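Local structure of enoyl-CoA hydratase/isomerase (Pseudomonas aeruginosa, 3LAO) at residues 16-21 against 54-59; 102-107 against 126-131. The protein probably catalyses the addition of water to the double bond of an enoyl-CoA thioester, possibly a steroid side-chain one, as a homotrimer of the crotonase family. One frame throughout, in Å; residues are numbered along the deposited sequence.

Along the chain the two contacts follow in series, neither nested nor crossed. Interaction 1 closes first: the turn after strand 14-19 meets the loop that leaves helix 38-53, so the segment between them, strand 22-27 and that helix, is drawn into one loop ending where strand 59-64 starts. Interaction 2 closes the next, from the loop entering strand 108-112 to the start of strand 129-133, around strands 108-112 and 115-117 and helix 119-125. Both lie at the same six-stranded sheet, their centres about 14 Å apart. Lys106 joins them, its NZ probably hydrogen-bonded to Ser57 O at 2.9 Å and also to Tyr51 O, while Pro107 CB packs on Cys59 SG at 3.9 Å.

Interaction 1 of 2, residues 16-21 against 54-59; sequences REQRGH and SEESRC
The carbonyl of His21, in the turn between strands 14-19 and 22-27, receives the backbone N-H of Arg58 almost straight (N to O 2.7 Å, 175°) and, more weakly, that of Cys59, where the chain enters strand 59-64. The CA atoms of His21 and Ser57 approach to 4.5 Å. Beyond this backbone join the side chains of His21 and Arg58 run alongside in the same direction. The extended Arg58 carries its guanidinium flat onto the imidazole of His21, centres 4.1 Å apart and planes 25° from parallel; NE sits over the middle of the ring, and CD adds a CH-pi contact to the same face. Glu56 O meets the ring in its plane, at the CD2 edge. Arg58 NH1 reaches past the stack to Ala208 O, in helix 196-209, which probably limits rotation of the guanidinium.

On the other flank Gln18 reaches from the strand toward the loop ahead. With CG anti to the backbone N (chi1 -170°) and a bend at chi2, its amide swings in front of the type I turn Ser54 to Ser57. NE2 gives one hydrogen to Ser57 OG, 2.9 Å away and in the amide plane, and the other to Gly20 O. Ser54 OG and Ser57 OG are themselves hydrogen-bonded at 2.7 Å, so amide and hydroxyls form a chain from one segment to the other. The carboxylate of Glu56 crosses the amide, OE2 to CD of Gln18 3.7 Å.

The contact has a hydrogen-bonded half at Gln18 and a stacked half at His21: both amide hydrogens are engaged, which sets the amide's rotation and braces the hairpin turn against the turn after helix 38-53, while the positive charge on the imidazole face would probably disfavour protonation of His21.

Interaction 2 of 2, residues 102-107 against 126-131; sequences PRRSKP and NADIAV
Arg104 holds both carboxylate oxygens of Asp128 through its terminal nitrogens, NH1 to OD2 and NH2 to OD1, each at 2.7 Å, in a buried salt bridge. The two flat groups lie 54° from a common plane. OD2 is met on its syn side, whereas OD1 is approached from above the carboxylate plane by a nearly straight bond (169°). NH2 also donates to Asn126 O at 2.8 Å, with NE adding a weak bond to the same oxygen, and NH1 turns back to Lys106 O at 2.9 Å.

Arg104 thus ties the loop entering strand 108-112 to the end of helix 119-125 and the start of strand 129-133. Strands 108-112 and 129-133 are parallel neighbours in the main sheet of the crotonase fold, joined through strand 115-117 and helix 119-125. With chi1 at 67° Arg104 CG is tucked between its backbone N and C, and the straight chain reaches across to the aspartate.

A water donates to Asn126 OD1 at 2.8 Å and weakly accepts from Arg104 NE. Asp128 is held further by Leu108 N at OD2 and, across the trimer interface, by Trp163 of a neighbouring subunit at OD1; Thr164 of that subunit binds Asp128 O.

Interaction 1 of 2, residues 16-21 against 54-59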
ATOM      1  N   ARG B  16      20.909 -27.117  -2.706  1.00 35.58           N
ATOM      2  CA  ARG B  16      20.150 -27.145  -1.466  1.00 38.19           C
ATOM      3  C   ARG B  16      21.089 -27.398  -0.306  1.00 37.66           C
ATOM      4  O   ARG B  16      21.957 -28.259  -0.396  1.00 39.61           O
ATOM      5  CB  ARG B  16      19.118 -28.262  -1.499  1.00 35.36           C
ATOM      6  CG  ARG B  16      18.056 -28.158  -2.595  1.00 33.90           C
ATOM      7  CD  ARG B  16      17.546 -29.516  -2.786  1.00 28.64           C
ATOM      8  NE  ARG B  16      16.245 -29.656  -3.401  1.00 35.20           N
ATOM      9  CZ  ARG B  16      16.042 -29.767  -4.706  1.00 43.51           C
ATOM     10  NH1 ARG B  16      17.086 -29.681  -5.559  1.00 44.33           N
ATOM     11  NH2 ARG B  16      14.792 -29.949  -5.157  1.00 41.11           N
ATOM     12  N   GLU B  17      20.923 -26.656   0.782  1.00 31.59           N
ATOM     13  CA  GLU B  17      21.718 -26.914   1.977  1.00 35.32           C
ATOM     14  C   GLU B  17      20.961 -26.579   3.253  1.00 32.25           C
ATOM     15  O   GLU B  17      20.332 -25.533   3.357  1.00 31.44           O
ATOM     16  CB  GLU B  17      23.057 -26.174   1.944  1.00 38.86           C
ATOM     17  CG  GLU B  17      23.803 -26.204   3.292  1.00 44.82           C
ATOM     18  CD  GLU B  17      24.961 -25.173   3.410  1.00 68.89           C
ATOM     19  OE1 GLU B  17      25.283 -24.501   2.387  1.00 65.34           O
ATOM     20  OE2 GLU B  17      25.533 -25.040   4.536  1.00 63.80           O
ATOM     21  N   GLN B  18      21.005 -27.499   4.204  1.00 35.44           N
ATOM     22  CA  GLN B  18      20.474 -27.256   5.531  1.00 36.43           C
ATOM     23  C   GLN B  18      21.625 -26.728   6.323  1.00 41.98           C
ATOM     24  O   GLN B  18      22.689 -27.347   6.362  1.00 46.95           O
ATOM     25  CB  GLN B  18      19.972 -28.567   6.145  1.00 39.04           C
ATOM     26  CG  GLN B  18      19.186 -28.419   7.430  1.00 47.64           C
ATOM     27  CD  GLN B  18      17.781 -27.914   7.174  1.00 56.47           C
ATOM     28  OE1 GLN B  18      17.053 -28.521   6.374  1.00 61.97           O
ATOM     29  NE2 GLN B  18      17.393 -26.779   7.825  1.00 45.08           N
ATOM     30  N   ARG B  19      21.445 -25.558   6.915  1.00 41.93           N
ATOM     31  CA  ARG B  19      22.452 -25.012   7.796  1.00 37.36           C
ATOM     32  C   ARG B  19      21.819 -24.552   9.130  1.00 45.64           C
ATOM     33  O   ARG B  19      21.353 -23.418   9.266  1.00 58.86           O
ATOM     34  CB  ARG B  19      23.195 -23.903   7.070  1.00 35.02           C
ATOM     35  CG  ARG B  19      24.434 -23.458   7.784  1.00 41.72           C
ATOM     36  CD  ARG B  19      25.033 -22.235   7.134  1.00 44.03           C
ATOM     37  NE  ARG B  19      25.477 -22.545   5.784  1.00 45.88           N
ATOM     38  CZ  ARG B  19      26.079 -21.668   4.985  1.00 49.62           C
ATOM     39  NH1 ARG B  19      26.313 -20.427   5.408  1.00 51.98           N
ATOM     40  NH2 ARG B  19      26.439 -22.023   3.756  1.00 51.56           N
ATOM     41  N   GLY B  20      21.813 -25.446  10.120  1.00 38.57           N
ATOM     42  CA  GLY B  20      21.012 -25.259  11.311  1.00 34.38           C
ATOM     43  C   GLY B  20      19.547 -25.131  10.962  1.00 43.64           C
ATOM     44  O   GLY B  20      19.003 -25.988  10.251  1.00 45.80           O
ATOM     45  N   HIS B  21      18.903 -24.059  11.431  1.00 37.31           N
ATOM     46  CA  HIS B  21      17.502 -23.840  11.095  1.00 34.29           C
ATOM     47  C   HIS B  21      17.325 -23.139   9.730  1.00 35.43           C
ATOM     48  O   HIS B  21      16.196 -22.796   9.335  1.00 32.80           O
ATOM     49  CB  HIS B  21      16.780 -23.050  12.230  1.00 36.62           C
ATOM     50  CG  HIS B  21      16.682 -23.810  13.511  1.00 59.61           C
ATOM     51  ND1 HIS B  21      17.079 -23.286  14.727  1.00 70.65           N
ATOM     52  CD2 HIS B  21      16.276 -25.080  13.765  1.00 59.95           C
ATOM     53  CE1 HIS B  21      16.905 -24.196  15.672  1.00 65.22           C
ATOM     54  NE2 HIS B  21      16.417 -25.293  15.116  1.00 57.58           N
ATOM     55  N   SER B  54      10.159 -29.444   5.694  1.00 39.90           N
ATOM     56  CA  SER B  54      11.312 -29.557   6.589  1.00 38.30           C
ATOM     57  C   SER B  54      10.999 -28.945   7.967  1.00 51.09           C
ATOM     58  O   SER B  54      11.175 -27.751   8.213  1.00 46.17           O
ATOM     59  CB  SER B  54      12.483 -28.829   5.980  1.00 37.26           C
ATOM     60  OG  SER B  54      13.666 -29.021   6.714  1.00 36.63           O
ATOM     61  N   GLU B  55      10.532 -29.812   8.852  1.00 62.47           N
ATOM     62  CA  GLU B  55      10.229 -29.514  10.234  1.00 63.93           C
ATOM     63  C   GLU B  55      11.124 -28.509  10.931  1.00 52.57           C
ATOM     64  O   GLU B  55      10.634 -27.710  11.711  1.00 49.43           O
ATOM     65  CB  GLU B  55      10.288 -30.824  11.018  1.00 83.52           C
ATOM     66  CG  GLU B  55       9.260 -31.848  10.570  1.00 98.47           C
ATOM     67  CD  GLU B  55       7.831 -31.385  10.832  1.00108.31           C
ATOM     68  OE1 GLU B  55       7.451 -30.284  10.362  1.00110.63           O
ATOM     69  OE2 GLU B  55       7.089 -32.126  11.512  1.00111.10           O
ATOM     70  N   GLU B  56      12.428 -28.587  10.685  1.00 49.90           N
ATOM     71  CA  GLU B  56      13.419 -27.811  11.419  1.00 48.30           C
ATOM     72  C   GLU B  56      13.982 -26.649  10.619  1.00 47.67           C
ATOM     73  O   GLU B  56      14.904 -25.963  11.061  1.00 55.68           O
ATOM     74  CB  GLU B  56      14.583 -28.699  11.870  1.00 65.47           C
ATOM     75  CG  GLU B  56      14.443 -30.177  11.509  1.00 83.70           C
ATOM     76  CD  GLU B  56      14.956 -30.519  10.110  1.00 94.47           C
ATOM     77  OE1 GLU B  56      14.298 -31.336   9.419  1.00 98.94           O
ATOM     78  OE2 GLU B  56      16.019 -29.986   9.709  1.00 95.52           O
ATOM     79  N   SER B  57      13.474 -26.423   9.425  1.00 38.02           N
ATOM     80  CA  SER B  57      13.906 -25.237   8.729  1.00 30.99           C
ATOM     81  C   SER B  57      12.951 -24.151   9.184  1.00 33.28           C
ATOM     82  O   SER B  57      11.742 -24.349   9.212  1.00 41.19           O
ATOM     83  CB  SER B  57      13.833 -25.453   7.225  1.00 37.88           C
ATOM     84  OG  SER B  57      14.668 -26.541   6.832  1.00 39.23           O
ATOM     85  N   ARG B  58      13.500 -23.024   9.594  1.00 27.96           N
ATOM     86  CA  ARG B  58      12.693 -21.946  10.096  1.00 36.51           C
ATOM     87  C   ARG B  58      12.708 -20.789   9.160  1.00 35.08           C
ATOM     88  O   ARG B  58      11.855 -19.917   9.248  1.00 42.88           O
ATOM     89  CB  ARG B  58      13.193 -21.479  11.451  1.00 36.75           C
ATOM     90  CG  ARG B  58      12.845 -22.448  12.535  1.00 40.68           C
ATOM     91  CD  ARG B  58      13.534 -22.030  13.828  1.00 43.96           C
ATOM     92  NE  ARG B  58      13.407 -23.020  14.892  1.00 44.94           N
ATOM     93  CZ  ARG B  58      13.277 -22.698  16.177  1.00 46.69           C
ATOM     94  NH1 ARG B  58      13.235 -21.414  16.542  1.00 40.97           N
ATOM     95  NH2 ARG B  58      13.175 -23.649  17.101  1.00 40.37           N
ATOM     96  N   CYS B  59      13.667 -20.783   8.252  1.00 32.80           N
ATOM     97  CA  CYS B  59      13.722 -19.750   7.247  1.00 29.78           C
ATOM     98  C   CYS B  59      14.515 -20.260   6.023  1.00 36.86           C
ATOM     99  O   CYS B  59      15.480 -21.029   6.128  1.00 33.70           O
ATOM    100  CB  CYS B  59      14.382 -18.524   7.850  1.00 33.36           C
ATOM    101  SG  CYS B  59      14.261 -16.999   6.862  1.00 28.11           S
TER

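Interaction 2 of 2, residues 102-107 against 126-131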
ATOM      1  N   PRO B 102      -0.144 -24.551  -3.823  1.00 36.60           N
ATOM      2  CA  PRO B 102      -0.229 -23.883  -2.522  1.00 38.28           C
ATOM      3  C   PRO B 102       0.847 -22.827  -2.320  1.00 41.13           C
ATOM      4  O   PRO B 102       1.941 -22.900  -2.863  1.00 39.34           O
ATOM      5  CB  PRO B 102       0.039 -25.012  -1.536  1.00 35.97           C
ATOM      6  CG  PRO B 102       0.944 -25.986  -2.327  1.00 37.44           C
ATOM      7  CD  PRO B 102       0.735 -25.739  -3.790  1.00 35.51           C
ATOM      8  N   ARG B 103       0.522 -21.865  -1.475  1.00 44.65           N
ATOM      9  CA  ARG B 103       1.408 -20.774  -1.159  1.00 45.22           C
ATOM     10  C   ARG B 103       2.341 -21.262  -0.048  1.00 43.99           C
ATOM     11  O   ARG B 103       1.962 -22.139   0.765  1.00 39.07           O
ATOM     12  CB  ARG B 103       0.543 -19.591  -0.714  1.00 48.25           C
ATOM     13  CG  ARG B 103       1.229 -18.527   0.123  1.00 55.96           C
ATOM     14  CD  ARG B 103       0.285 -18.018   1.226  1.00 64.06           C
ATOM     15  NE  ARG B 103      -0.920 -17.345   0.734  1.00 69.64           N
ATOM     16  CZ  ARG B 103      -2.042 -17.170   1.441  1.00 69.65           C
ATOM     17  NH1 ARG B 103      -2.142 -17.643   2.688  1.00 68.64           N
ATOM     18  NH2 ARG B 103      -3.071 -16.523   0.892  1.00 64.25           N
ATOM     19  N   ARG B 104       3.559 -20.729  -0.016  1.00 40.29           N
ATOM     20  CA  ARG B 104       4.435 -21.006   1.112  1.00 39.13           C
ATOM     21  C   ARG B 104       3.758 -20.561   2.402  1.00 41.77           C
ATOM     22  O   ARG B 104       2.776 -19.814   2.407  1.00 42.80           O
ATOM     23  CB  ARG B 104       5.791 -20.306   0.971  1.00 40.32           C
ATOM     24  CG  ARG B 104       5.738 -18.783   1.046  1.00 41.26           C
ATOM     25  CD  ARG B 104       7.134 -18.150   0.771  1.00 34.11           C
ATOM     26  NE  ARG B 104       6.973 -16.711   0.600  1.00 39.98           N
ATOM     27  CZ  ARG B 104       7.104 -15.821   1.588  1.00 45.23           C
ATOM     28  NH1 ARG B 104       7.434 -16.238   2.809  1.00 41.65           N
ATOM     29  NH2 ARG B 104       6.927 -14.513   1.360  1.00 37.49           N
ATOM     30  N   SER B 105       4.287 -21.020   3.517  1.00 37.67           N
ATOM     31  CA  SER B 105       3.723 -20.619   4.779  1.00 35.44           C
ATOM     32  C   SER B 105       4.823 -20.354   5.794  1.00 34.45           C
ATOM     33  O   SER B 105       4.540 -20.159   6.949  1.00 44.93           O
ATOM     34  CB  SER B 105       2.788 -21.726   5.263  1.00 40.74           C
ATOM     35  OG  SER B 105       3.510 -22.919   5.426  1.00 39.41           O
ATOM     36  N   LYS B 106       6.076 -20.406   5.351  1.00 32.48           N
ATOM     37  CA  LYS B 106       7.240 -20.084   6.161  1.00 34.19           C
ATOM     38  C   LYS B 106       8.047 -18.989   5.459  1.00 31.90           C
ATOM     39  O   LYS B 106       7.793 -18.680   4.308  1.00 24.15           O
ATOM     40  CB  LYS B 106       8.099 -21.318   6.366  1.00 39.91           C
ATOM     41  CG  LYS B 106       7.408 -22.391   7.143  1.00 42.56           C
ATOM     42  CD  LYS B 106       8.439 -23.390   7.679  1.00 42.35           C
ATOM     43  CE  LYS B 106       8.593 -24.608   6.797  1.00 33.42           C
ATOM     44  NZ  LYS B 106       9.763 -25.390   7.309  1.00 34.88           N
ATOM     45  N   PRO B 107       8.989 -18.368   6.179  1.00 33.57           N
ATOM     46  CA  PRO B 107       9.620 -17.137   5.684  1.00 30.93           C
ATOM     47  C   PRO B 107      10.624 -17.353   4.593  1.00 26.17           C
ATOM     48  O   PRO B 107      11.281 -18.354   4.578  1.00 29.47           O
ATOM     49  CB  PRO B 107      10.340 -16.579   6.933  1.00 28.19           C
ATOM     50  CG  PRO B 107       9.565 -17.140   8.064  1.00 32.05           C
ATOM     51  CD  PRO B 107       9.164 -18.526   7.634  1.00 30.74           C
ATOM     52  N   ASN B 126       8.288 -11.755  -3.942  1.00 28.76           N
ATOM     53  CA  ASN B 126       7.542 -12.786  -3.298  1.00 28.39           C
ATOM     54  C   ASN B 126       8.206 -13.175  -1.977  1.00 31.30           C
ATOM     55  O   ASN B 126       7.741 -14.035  -1.252  1.00 45.97           O
ATOM     56  CB  ASN B 126       7.468 -13.992  -4.215  1.00 36.50           C
ATOM     57  CG  ASN B 126       6.482 -15.026  -3.724  1.00 48.40           C
ATOM     58  OD1 ASN B 126       5.278 -14.751  -3.638  1.00 56.26           O
ATOM     59  ND2 ASN B 126       6.980 -16.215  -3.370  1.00 42.26           N
ATOM     60  N   ALA B 127       9.311 -12.541  -1.666  1.00 27.51           N
ATOM     61  CA  ALA B 127      10.037 -12.851  -0.448  1.00 30.21           C
ATOM     62  C   ALA B 127       9.683 -11.863   0.686  1.00 33.45           C
ATOM     63  O   ALA B 127       9.021 -10.859   0.468  1.00 30.51           O
ATOM     64  CB  ALA B 127      11.510 -12.810  -0.729  1.00 20.93           C
ATOM     65  N   ASP B 128      10.137 -12.151   1.896  1.00 33.24           N
ATOM     66  CA  ASP B 128       9.871 -11.278   3.035  1.00 29.63           C
ATOM     67  C   ASP B 128      10.972 -10.287   3.342  1.00 27.27           C
ATOM     68  O   ASP B 128      10.737  -9.267   3.944  1.00 34.15           O
ATOM     69  CB  ASP B 128       9.634 -12.164   4.218  1.00 28.93           C
ATOM     70  CG  ASP B 128       8.561 -13.162   3.931  1.00 31.43           C
ATOM     71  OD1 ASP B 128       7.543 -12.737   3.352  1.00 31.36           O
ATOM     72  OD2 ASP B 128       8.754 -14.362   4.222  1.00 33.10           O
ATOM     73  N   ILE B 129      12.186 -10.622   2.949  1.00 27.72           N
ATOM     74  CA  ILE B 129      13.347  -9.759   3.071  1.00 29.88           C
ATOM     75  C   ILE B 129      14.144  -9.943   1.798  1.00 35.79           C
ATOM     76  O   ILE B 129      14.380 -11.094   1.334  1.00 34.31           O
ATOM     77  CB  ILE B 129      14.271 -10.193   4.182  1.00 29.67           C
ATOM     78  CG1 ILE B 129      13.510 -10.322   5.518  1.00 35.19           C
ATOM     79  CG2 ILE B 129      15.490  -9.259   4.228  1.00 24.81           C
ATOM     80  CD1 ILE B 129      12.960  -9.059   6.078  1.00 29.53           C
ATOM     81  N   ALA B 130      14.527  -8.806   1.226  1.00 29.85           N
ATOM     82  CA  ALA B 130      15.273  -8.768  -0.011  1.00 27.15           C
ATOM     83  C   ALA B 130      16.489  -7.884   0.142  1.00 26.55           C
ATOM     84  O   ALA B 130      16.377  -6.701   0.452  1.00 35.96           O
ATOM     85  CB  ALA B 130      14.358  -8.270  -1.200  1.00 21.39           C
ATOM     86  N   VAL B 131      17.653  -8.471  -0.062  1.00 22.87           N
ATOM     87  CA  VAL B 131      18.896  -7.736  -0.039  1.00 25.73           C
ATOM     88  C   VAL B 131      19.615  -7.773  -1.394  1.00 29.73           C
ATOM     89  O   VAL B 131      19.815  -8.835  -1.962  1.00 28.61           O
ATOM     90  CB  VAL B 131      19.817  -8.337   1.019  1.00 28.88           C
ATOM     91  CG1 VAL B 131      21.194  -7.704   0.959  1.00 25.09           C
ATOM     92  CG2 VAL B 131      19.183  -8.151   2.393  1.00 29.68           C
TER
HETATM   93  O   HOH W   1       4.382 -16.444  -1.588  1.00 41.82           O